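Local coordinates for Acarbose/maltose binding protein GacH (Streptomyces glaucescens, PDB 3K01) that binds acarbose, an acarbose homolog and probably maltose as the solute receptor of a bacterial ABC transporter, at residues I140-L145 with Q291-G296; Y190-Y195 with V219-V224; K149-K154 with E175-T180. All coordinates share one frame; numbering follows the deposited sequence.

Contact 1 of 3, residues I140-L145 with Q291-G296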
loop_
_atom_site.group_PDB
_atom_site.type_symbol
_atom_site.label_atom_id
_atom_site.label_comp_id
_atom_site.label_asym_id
_atom_site.label_seq_id
_atom_site.Cartn_x
_atom_site.Cartn_y
_atom_site.Cartn_z
ATOM N N ILE A 140 -3.797 6.618 -0.564
ATOM C CA ILE A 140 -2.666 5.892 0.046
ATOM C C ILE A 140 -3.182 4.856 1.031
ATOM O O ILE A 140 -4.248 5.028 1.610
ATOM C CB ILE A 140 -1.701 6.895 0.767
ATOM C CG1 ILE A 140 -0.424 6.219 1.330
ATOM C CG2 ILE A 140 -2.429 7.709 1.848
ATOM C CD1 ILE A 140 0.730 7.197 1.510
ATOM N N ASP A 141 -2.423 3.779 1.204
ATOM C CA ASP A 141 -2.684 2.917 2.342
ATOM C C ASP A 141 -1.367 2.281 2.793
ATOM O O ASP A 141 -0.288 2.551 2.240
ATOM C CB ASP A 141 -3.790 1.898 2.029
ATOM C CG ASP A 141 -3.456 1.004 0.873
ATOM O OD1 ASP A 141 -2.266 0.689 0.668
ATOM O OD2 ASP A 141 -4.391 0.600 0.141
ATOM N N THR A 142 -1.447 1.499 3.865
ATOM C CA THR A 142 -0.256 0.864 4.440
ATOM C C THR A 142 -0.715 -0.242 5.367
ATOM O O THR A 142 -1.916 -0.484 5.524
ATOM C CB THR A 142 0.604 1.912 5.193
ATOM O OG1 THR A 142 1.904 1.383 5.506
ATOM C CG2 THR A 142 -0.053 2.421 6.462
ATOM N N LEU A 143 0.254 -0.900 5.985
ATOM C CA LEU A 143 -0.023 -1.893 7.029
ATOM C C LEU A 143 0.081 -1.246 8.393
ATOM O O LEU A 143 0.795 -0.266 8.574
ATOM C CB LEU A 143 0.994 -3.040 6.937
ATOM C CG LEU A 143 0.953 -3.890 5.679
ATOM C CD1 LEU A 143 2.044 -4.985 5.690
ATOM C CD2 LEU A 143 -0.430 -4.538 5.469
ATOM N N ALA A 144 -0.629 -1.845 9.361
ATOM C CA ALA A 144 -0.735 -1.303 10.706
ATOM C C ALA A 144 -0.910 -2.448 11.687
ATOM O O ALA A 144 -1.303 -3.541 11.290
ATOM C CB ALA A 144 -1.936 -0.341 10.797
ATOM N N LEU A 145 -0.608 -2.183 12.958
ATOM C CA LEU A 145 -0.827 -3.183 14.005
ATOM C C LEU A 145 -2.270 -3.083 14.524
ATOM O O LEU A 145 -2.641 -2.086 15.146
ATOM C CB LEU A 145 0.151 -2.924 15.134
ATOM C CG LEU A 145 0.126 -3.964 16.266
ATOM C CD1 LEU A 145 0.626 -5.310 15.823
ATOM C CD2 LEU A 145 0.933 -3.419 17.443
ATOM N N GLN A 291 11.584 2.065 11.989
ATOM C CA GLN A 291 10.173 1.793 12.103
ATOM C C GLN A 291 9.528 2.219 10.810
ATOM O O GLN A 291 9.647 3.382 10.396
ATOM C CB GLN A 291 9.566 2.564 13.268
ATOM C CG GLN A 291 8.113 2.184 13.513
ATOM C CD GLN A 291 7.479 2.796 14.764
ATOM O OE1 GLN A 291 6.367 2.395 15.189
ATOM N NE2 GLN A 291 8.161 3.727 15.370
ATOM N N GLY A 292 8.825 1.308 10.171
ATOM C CA GLY A 292 8.126 1.684 8.956
ATOM C C GLY A 292 7.272 0.579 8.417
ATOM O O GLY A 292 7.510 -0.607 8.696
ATOM N N SER A 293 6.306 0.959 7.586
ATOM C CA SER A 293 5.378 0.029 6.972
ATOM C C SER A 293 5.363 0.286 5.470
ATOM O O SER A 293 5.615 1.406 5.022
ATOM C CB SER A 293 3.976 0.202 7.577
ATOM O OG SER A 293 3.622 1.574 7.606
ATOM N N PRO A 294 5.100 -0.736 4.666
ATOM C CA PRO A 294 5.145 -0.526 3.222
ATOM C C PRO A 294 3.989 0.324 2.712
ATOM O O PRO A 294 2.905 0.374 3.292
ATOM C CB PRO A 294 5.075 -1.940 2.671
ATOM C CG PRO A 294 4.285 -2.707 3.736
ATOM C CD PRO A 294 4.757 -2.130 5.025
ATOM N N GLN A 295 4.206 0.931 1.558
ATOM C CA GLN A 295 3.260 1.897 0.991
ATOM C C GLN A 295 2.445 1.289 -0.117
ATOM O O GLN A 295 2.998 0.692 -1.042
ATOM C CB GLN A 295 4.073 3.020 0.370
ATOM C CG GLN A 295 3.241 4.109 -0.293
ATOM C CD GLN A 295 4.096 5.122 -1.000
ATOM O OE1 GLN A 295 5.304 5.145 -0.836
ATOM N NE2 GLN A 295 3.454 6.008 -1.760
ATOM N N GLY A 296 1.125 1.447 -0.041
ATOM C CA GLY A 296 0.241 1.093 -1.133
ATOM C C GLY A 296 -0.584 2.298 -1.560
ATOM O O GLY A 296 -0.364 3.431 -1.121
HETATM O O HOH W 1 2.335 1.363 10.215
#

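Contact 2 of 3, residues Y190-Y195 with V219-V224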
loop_
_atom_site.group_PDB
_atom_site.type_symbol
_atom_site.label_atom_id
_atom_site.label_comp_id
_atom_site.label_asym_id
_atom_site.label_seq_id
_atom_site.Cartn_x
_atom_site.Cartn_y
_atom_site.Cartn_z
ATOM N N TYR A 190 4.589 -9.042 1.365
ATOM C CA TYR A 190 4.340 -7.647 1.747
ATOM C C TYR A 190 4.432 -7.489 3.274
ATOM O O TYR A 190 4.849 -6.452 3.773
ATOM C CB TYR A 190 2.966 -7.263 1.226
ATOM C CG TYR A 190 2.679 -5.785 1.152
ATOM C CD1 TYR A 190 3.440 -4.944 0.330
ATOM C CD2 TYR A 190 1.602 -5.235 1.839
ATOM C CE1 TYR A 190 3.134 -3.621 0.193
ATOM C CE2 TYR A 190 1.322 -3.870 1.733
ATOM C CZ TYR A 190 2.079 -3.103 0.874
ATOM O OH TYR A 190 1.816 -1.750 0.751
ATOM N N TRP A 191 4.079 -8.568 3.994
ATOM C CA TRP A 191 4.127 -8.577 5.447
ATOM C C TRP A 191 5.515 -8.764 6.024
ATOM O O TRP A 191 5.686 -8.629 7.232
ATOM C CB TRP A 191 3.165 -9.633 6.012
ATOM C CG TRP A 191 1.701 -9.148 6.142
ATOM C CD1 TRP A 191 1.065 -8.841 7.317
ATOM C CD2 TRP A 191 0.726 -8.952 5.100
ATOM N NE1 TRP A 191 -0.229 -8.459 7.061
ATOM C CE2 TRP A 191 -0.470 -8.505 5.717
ATOM C CE3 TRP A 191 0.748 -9.098 3.707
ATOM C CZ2 TRP A 191 -1.630 -8.202 4.983
ATOM C CZ3 TRP A 191 -0.402 -8.799 2.977
ATOM C CH2 TRP A 191 -1.573 -8.355 3.614
ATOM N N PHE A 192 6.512 -9.058 5.190
ATOM C CA PHE A 192 7.875 -9.033 5.672
ATOM C C PHE A 192 8.407 -7.612 5.837
ATOM O O PHE A 192 9.283 -7.349 6.666
ATOM C CB PHE A 192 8.763 -9.832 4.695
ATOM C CG PHE A 192 10.206 -9.880 5.073
ATOM C CD1 PHE A 192 10.608 -10.608 6.188
ATOM C CD2 PHE A 192 11.164 -9.233 4.309
ATOM C CE1 PHE A 192 11.986 -10.698 6.522
ATOM C CE2 PHE A 192 12.551 -9.331 4.653
ATOM C CZ PHE A 192 12.932 -10.048 5.747
ATOM N N LEU A 193 7.901 -6.706 4.993
ATOM C CA LEU A 193 8.519 -5.406 4.884
ATOM C C LEU A 193 8.555 -4.598 6.187
ATOM O O LEU A 193 9.571 -3.966 6.476
ATOM C CB LEU A 193 7.928 -4.611 3.700
ATOM C CG LEU A 193 8.159 -5.272 2.333
ATOM C CD1 LEU A 193 7.450 -4.470 1.246
ATOM C CD2 LEU A 193 9.648 -5.346 1.996
ATOM N N PRO A 194 7.497 -4.637 7.015
ATOM C CA PRO A 194 7.634 -3.927 8.304
ATOM C C PRO A 194 8.833 -4.368 9.135
ATOM O O PRO A 194 9.463 -3.544 9.794
ATOM C CB PRO A 194 6.319 -4.286 9.021
ATOM C CG PRO A 194 5.338 -4.447 7.896
ATOM C CD PRO A 194 6.135 -5.200 6.844
ATOM N N TYR A 195 9.132 -5.668 9.109
ATOM C CA TYR A 195 10.299 -6.168 9.844
ATOM C C TYR A 195 11.616 -5.700 9.246
ATOM O O TYR A 195 12.555 -5.365 9.975
ATOM C CB TYR A 195 10.254 -7.706 9.969
ATOM C CG TYR A 195 8.992 -8.135 10.687
ATOM C CD1 TYR A 195 8.792 -7.876 12.040
ATOM C CD2 TYR A 195 7.977 -8.745 9.993
ATOM C CE1 TYR A 195 7.598 -8.239 12.669
ATOM C CE2 TYR A 195 6.794 -9.113 10.600
ATOM C CZ TYR A 195 6.631 -8.858 11.948
ATOM O OH TYR A 195 5.415 -9.187 12.534
ATOM N N VAL A 219 19.423 -9.537 7.092
ATOM C CA VAL A 219 19.620 -10.764 7.863
ATOM C C VAL A 219 18.848 -10.672 9.174
ATOM O O VAL A 219 18.123 -11.595 9.544
ATOM C CB VAL A 219 21.118 -10.968 8.162
ATOM C CG1 VAL A 219 21.314 -12.170 9.105
ATOM C CG2 VAL A 219 21.915 -11.140 6.873
ATOM N N ARG A 220 18.989 -9.543 9.863
ATOM C CA ARG A 220 18.280 -9.353 11.135
ATOM C C ARG A 220 16.779 -9.454 10.950
ATOM O O ARG A 220 16.097 -9.966 11.830
ATOM C CB ARG A 220 18.600 -8.013 11.792
ATOM C CG ARG A 220 20.009 -7.933 12.386
ATOM C CD ARG A 220 20.125 -6.741 13.308
ATOM N NE ARG A 220 19.760 -5.459 12.676
ATOM C CZ ARG A 220 20.610 -4.666 12.029
ATOM N NH1 ARG A 220 20.197 -3.525 11.491
ATOM N NH2 ARG A 220 21.897 -5.015 11.932
ATOM N N ALA A 221 16.243 -8.950 9.843
ATOM C CA ALA A 221 14.796 -9.017 9.632
ATOM C C ALA A 221 14.309 -10.463 9.517
ATOM O O ALA A 221 13.268 -10.822 10.108
ATOM C CB ALA A 221 14.419 -8.223 8.418
ATOM N N TYR A 222 15.022 -11.295 8.748
ATOM C CA TYR A 222 14.662 -12.702 8.725
ATOM C C TYR A 222 14.800 -13.351 10.109
ATOM O O TYR A 222 13.993 -14.223 10.475
ATOM C CB TYR A 222 15.475 -13.452 7.669
ATOM C CG TYR A 222 15.053 -13.205 6.236
ATOM C CD1 TYR A 222 13.824 -13.659 5.762
ATOM C CD2 TYR A 222 15.903 -12.539 5.340
ATOM C CE1 TYR A 222 13.459 -13.476 4.431
ATOM C CE2 TYR A 222 15.536 -12.353 4.010
ATOM C CZ TYR A 222 14.307 -12.807 3.574
ATOM O OH TYR A 222 13.901 -12.670 2.263
ATOM N N ARG A 223 15.818 -12.949 10.873
ATOM C CA ARG A 223 15.973 -13.477 12.231
ATOM C C ARG A 223 14.811 -13.074 13.128
ATOM O O ARG A 223 14.346 -13.875 13.928
ATOM C CB ARG A 223 17.295 -13.008 12.828
ATOM C CG ARG A 223 17.670 -13.715 14.124
ATOM C CD ARG A 223 19.056 -13.334 14.600
ATOM N NE ARG A 223 20.071 -13.793 13.661
ATOM C CZ ARG A 223 20.920 -13.005 13.003
ATOM N NH1 ARG A 223 20.901 -11.680 13.169
ATOM N NH2 ARG A 223 21.805 -13.557 12.191
ATOM N N VAL A 224 14.350 -11.834 13.014
ATOM C CA VAL A 224 13.243 -11.352 13.863
ATOM C C VAL A 224 11.988 -12.176 13.660
ATOM O O VAL A 224 11.325 -12.561 14.640
ATOM C CB VAL A 224 12.949 -9.854 13.556
ATOM C CG1 VAL A 224 11.559 -9.409 14.088
ATOM C CG2 VAL A 224 14.038 -8.968 14.114
#

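Contact 3 of 3, residues K149-K154 with E175-T180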
loop_
_atom_site.group_PDB
_atom_site.type_symbol
_atom_site.label_atom_id
_atom_site.label_comp_id
_atom_site.label_asym_id
_atom_site.label_seq_id
_atom_site.Cartn_x
_atom_site.Cartn_y
_atom_site.Cartn_z
ATOM N N LYS A 149 -8.535 -4.675 22.069
ATOM C CA LYS A 149 -8.391 -3.817 23.249
ATOM C C LYS A 149 -8.663 -4.566 24.539
ATOM O O LYS A 149 -7.934 -4.393 25.509
ATOM C CB LYS A 149 -9.281 -2.581 23.150
ATOM C CG LYS A 149 -8.816 -1.593 22.092
ATOM C CD LYS A 149 -9.706 -0.357 22.047
ATOM C CE LYS A 149 -9.228 0.611 20.981
ATOM N NZ LYS A 149 -9.699 2.013 21.212
ATOM N N GLU A 150 -9.680 -5.423 24.548
ATOM C CA GLU A 150 -10.048 -6.134 25.764
ATOM C C GLU A 150 -8.950 -7.097 26.181
ATOM O O GLU A 150 -8.681 -7.239 27.369
ATOM C CB GLU A 150 -11.370 -6.854 25.583
ATOM C CG GLU A 150 -11.872 -7.507 26.859
ATOM C CD GLU A 150 -11.449 -8.944 27.027
ATOM O OE1 GLU A 150 -11.070 -9.655 26.055
ATOM O OE2 GLU A 150 -11.508 -9.410 28.195
ATOM N N LEU A 151 -8.330 -7.804 25.226
ATOM C CA LEU A 151 -7.259 -8.716 25.617
ATOM C C LEU A 151 -6.055 -7.969 26.156
ATOM O O LEU A 151 -5.448 -8.378 27.149
ATOM C CB LEU A 151 -6.862 -9.640 24.459
ATOM C CG LEU A 151 -7.910 -10.686 24.053
ATOM C CD1 LEU A 151 -7.426 -11.436 22.800
ATOM C CD2 LEU A 151 -8.172 -11.690 25.181
ATOM N N LEU A 152 -5.708 -6.848 25.539
ATOM C CA LEU A 152 -4.580 -6.081 26.073
ATOM C C LEU A 152 -4.916 -5.483 27.439
ATOM O O LEU A 152 -4.066 -5.460 28.338
ATOM C CB LEU A 152 -4.106 -4.991 25.113
ATOM C CG LEU A 152 -3.065 -5.420 24.048
ATOM C CD1 LEU A 152 -3.587 -6.488 23.086
ATOM C CD2 LEU A 152 -2.543 -4.212 23.283
ATOM N N THR A 153 -6.156 -5.037 27.611
ATOM C CA THR A 153 -6.576 -4.445 28.882
ATOM C C THR A 153 -6.577 -5.514 29.952
ATOM O O THR A 153 -6.057 -5.287 31.067
ATOM C CB THR A 153 -7.969 -3.828 28.737
ATOM O OG1 THR A 153 -7.883 -2.766 27.808
ATOM C CG2 THR A 153 -8.450 -3.236 30.074
ATOM N N LYS A 154 -7.116 -6.696 29.647
ATOM C CA LYS A 154 -7.148 -7.771 30.626
ATOM C C LYS A 154 -5.724 -8.125 31.042
ATOM O O LYS A 154 -5.461 -8.363 32.237
ATOM C CB LYS A 154 -7.900 -8.978 30.078
ATOM C CG LYS A 154 -7.998 -10.123 31.069
ATOM C CD LYS A 154 -9.165 -11.018 30.729
ATOM C CE LYS A 154 -9.562 -11.899 31.923
ATOM N NZ LYS A 154 -10.504 -11.227 32.851
ATOM N N GLU A 175 -0.050 -15.338 29.359
ATOM C CA GLU A 175 -0.188 -15.746 30.758
ATOM C C GLU A 175 -1.588 -15.443 31.263
ATOM O O GLU A 175 -2.170 -16.233 32.029
ATOM C CB GLU A 175 0.871 -15.055 31.614
ATOM C CG GLU A 175 0.905 -15.514 33.071
ATOM C CD GLU A 175 0.130 -14.623 34.011
ATOM O OE1 GLU A 175 -0.569 -13.699 33.581
ATOM O OE2 GLU A 175 0.224 -14.854 35.248
ATOM N N LYS A 176 -2.100 -14.276 30.933
ATOM C CA LYS A 176 -3.365 -13.803 31.507
ATOM C C LYS A 176 -4.603 -14.356 30.837
ATOM O O LYS A 176 -5.644 -14.520 31.488
ATOM C CB LYS A 176 -3.422 -12.268 31.428
ATOM C CG LYS A 176 -4.556 -11.603 32.210
ATOM C CD LYS A 176 -4.129 -11.309 33.647
ATOM C CE LYS A 176 -5.285 -10.763 34.440
ATOM N NZ LYS A 176 -4.760 -10.576 35.810
ATOM N N THR A 177 -4.523 -14.593 29.530
ATOM C CA THR A 177 -5.707 -14.882 28.716
ATOM C C THR A 177 -5.604 -16.183 27.925
ATOM O O THR A 177 -6.615 -16.640 27.405
ATOM C CB THR A 177 -5.996 -13.747 27.698
ATOM O OG1 THR A 177 -5.064 -13.826 26.604
ATOM C CG2 THR A 177 -5.958 -12.354 28.328
ATOM N N GLY A 178 -4.410 -16.737 27.788
ATOM C CA GLY A 178 -4.196 -17.890 26.932
ATOM C C GLY A 178 -3.999 -17.537 25.451
ATOM O O GLY A 178 -3.567 -18.395 24.685
ATOM N N ALA A 179 -4.356 -16.328 25.020
ATOM C CA ALA A 179 -4.164 -15.951 23.613
ATOM C C ALA A 179 -2.692 -15.799 23.302
ATOM O O ALA A 179 -1.920 -15.397 24.155
ATOM C CB ALA A 179 -4.884 -14.660 23.329
ATOM N N THR A 180 -2.319 -16.114 22.069
ATOM C CA THR A 180 -0.983 -15.773 21.568
ATOM C C THR A 180 -0.937 -14.264 21.276
ATOM O O THR A 180 -1.960 -13.668 20.916
ATOM C CB THR A 180 -0.701 -16.604 20.308
ATOM O OG1 THR A 180 -0.538 -17.962 20.709
ATOM C CG2 THR A 180 0.556 -16.167 19.573
#

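Contact 1 of 3, residues I140-L145 with Q291-G296
Asp-141 and Gly-296 form an antiparallel hydrogen-bonded pair where strand 132-148 meets strand 293-302 in this family 1 solute-binding protein, whose fold is of the type 2 periplasmic-binding class. The evidence is a reciprocal pair of backbone bonds: Asp-141 N to Gly-296 O at 3.1 Å and Gly-296 N to Asp-141 O at 2.9 Å. The N-to-C directions of 140-142 and 293-296 differ by 150°, and past Asp-141 the pairing gives way to side-chain bonds. Strand 293-302 also pairs with strand 87-91, consistent with strands that run between the two lobes in this fold class.

Those side-chain bonds centre on Thr-142. With its OG1 swung opposite the backbone N (chi1 -167°), the hydroxyl faces segment 291-296 and donates to Pro-294 O at 2.6 Å, approaching from above the carbonyl plane. Ser-293 OG lies 2.7 Å from Thr-142 OG1, close enough to hydrogen bond, although Ser-293 has a choice of acceptors. A buried backbone carbonyl is thus satisfied by a side chain where the strands separate.

Apolar packing comes third. Leu-143 CD1 touches Pro-294 CG at 3.7 Å, the two side chains crossing at a slant, and Leu-193 and Pro-194 also pack on that proline. Where the backbones have spread apart, one water bridges Leu-143 O, to which it donates (2.8 Å), and the Ser-293 hydroxyl, 2.9 Å from OG.

Contact 2 of 3, residues Y190-Y195 with V219-V224
Phe-192 turns its ring out opposite the backbone N (chi1 180°), while Tyr-222 swings CG beside its own N (chi1 -75°), and these two torsions bring the rings together in an offset stack. The centroids are 4.4 Å apart and the planes are inclined by 27°, so the faces overlap without being parallel. The offset is plain from the atoms: Phe-192 CZ stands 3.5 Å above the plane of the Tyr-222 ring, over its centre, and Phe-192 CE1 comes within 3.6 Å of Tyr-222 CD1. One corner of the phenylalanine, rather than its whole face, therefore rests on the tyrosine.

The same corner also meets the small side chain of helix 216-230: Ala-221 CB lies 3.6 Å from Phe-192 CZ. Ala-221 CB further approaches the backbone of helix 193-198, at 3.8 Å from Tyr-195 O, and the CA atoms of Tyr-195 and Ala-221 are only 5.3 Å apart. A methyl group at this position is consistent with so close a backbone approach. Beyond it, Val-224 CG1 reaches Tyr-195 CD1 at 3.8 Å, the two side chains passing obliquely. No hydrogen bond joins the segments.

Other helices of the same lobe extend the packing. Helix 376-387 supplies Ile-379 to Phe-192 and Gln-382 to Tyr-222, whereas helix 393-407 brings Ala-396 against Tyr-222 and Thr-400 into a hydrogen bond with its OH. The contact thus joins segment 190-195 to helix 216-230, with helix 376-387 touching both rings and helix 393-407 the tyrosine.

Contact 3 of 3, residues K149-K154 with E175-T180
Leu-151 meets Thr-177 and Ala-179 on the buried side of this contact between helix 149-155 and the end of helix 163-177. Its two methyl branches divide the work: CD2 lies 3.9 Å from Thr-177 CG2, the side chains running askew to each other, and CD1 lies 4.1 Å from Ala-179 CB. Leu-151 and Ala-179 are both buried, and Ala-255 of strand 254-259 also touches the leucine.

Thr-177 presents that methyl because its OG1 sits between the backbone N and the carbonyl carbon (chi1 76°), which leaves CG2 facing helix 149-155. The hydroxyl works within its own helix end: OG1 accepts from Ala-179 N at 3.0 Å, an ST turn, and is also hydrogen-bonded to Ile-173 O one turn back in the helix. These two bonds hold the threonine in place. Gly-178, with a positive phi of 83°, is where the chain leaves the helix and turns toward strand 180-183.

The solvent side is made by two exposed lysines, although one of them stays close to a carbonyl. Lys-176, bent at its second torsion (chi2 89°), lays its aliphatic chain against the backbone of Lys-154, with Lys-176 CE 3.3 Å from Lys-154 O. Their CG atoms are 3.9 Å apart and the chains cross at about a right angle. The ammonium groups stay separate: Lys-154 NZ and Lys-176 NZ are 6.5 Å apart, and both residues are exposed, so repulsion is probably weak.

Helix 149-155 directly follows strand 132-148, and the chain after Ala-179 enters strand 180-183, which runs parallel to strand 254-259. Leu-152 on Ile-173 provides a further link between the two helices, and it joins Leu-151 in packing helix 149-155 on Ala-255 of strand 254-259.

How the contacts relate
Contact 1 lies near the middle of the molecule, its centre about 6 Å from the centre of the chain, whereas the centres of contacts 2 and 3 lie about 17 and 30 Å out. Along the sequence, contacts 3 and 2 follow one another, both nested within the loop closed by contact 1. Contacts 1 and 2 touch: Tyr-190 OH lies 3.3 Å from Gln-295 O, a probable hydrogen bond, and the contact centres are about 14 Å apart. Contact 3 continues contact 1 by chain, from strand 132-148 into helix 149-155, with centres about 25 Å apart. The arrangement is consistent with contact 1 lying among strands that cross between lobes, and contacts 2 (buried) and 3 (partly exposed) on one lobe beyond them.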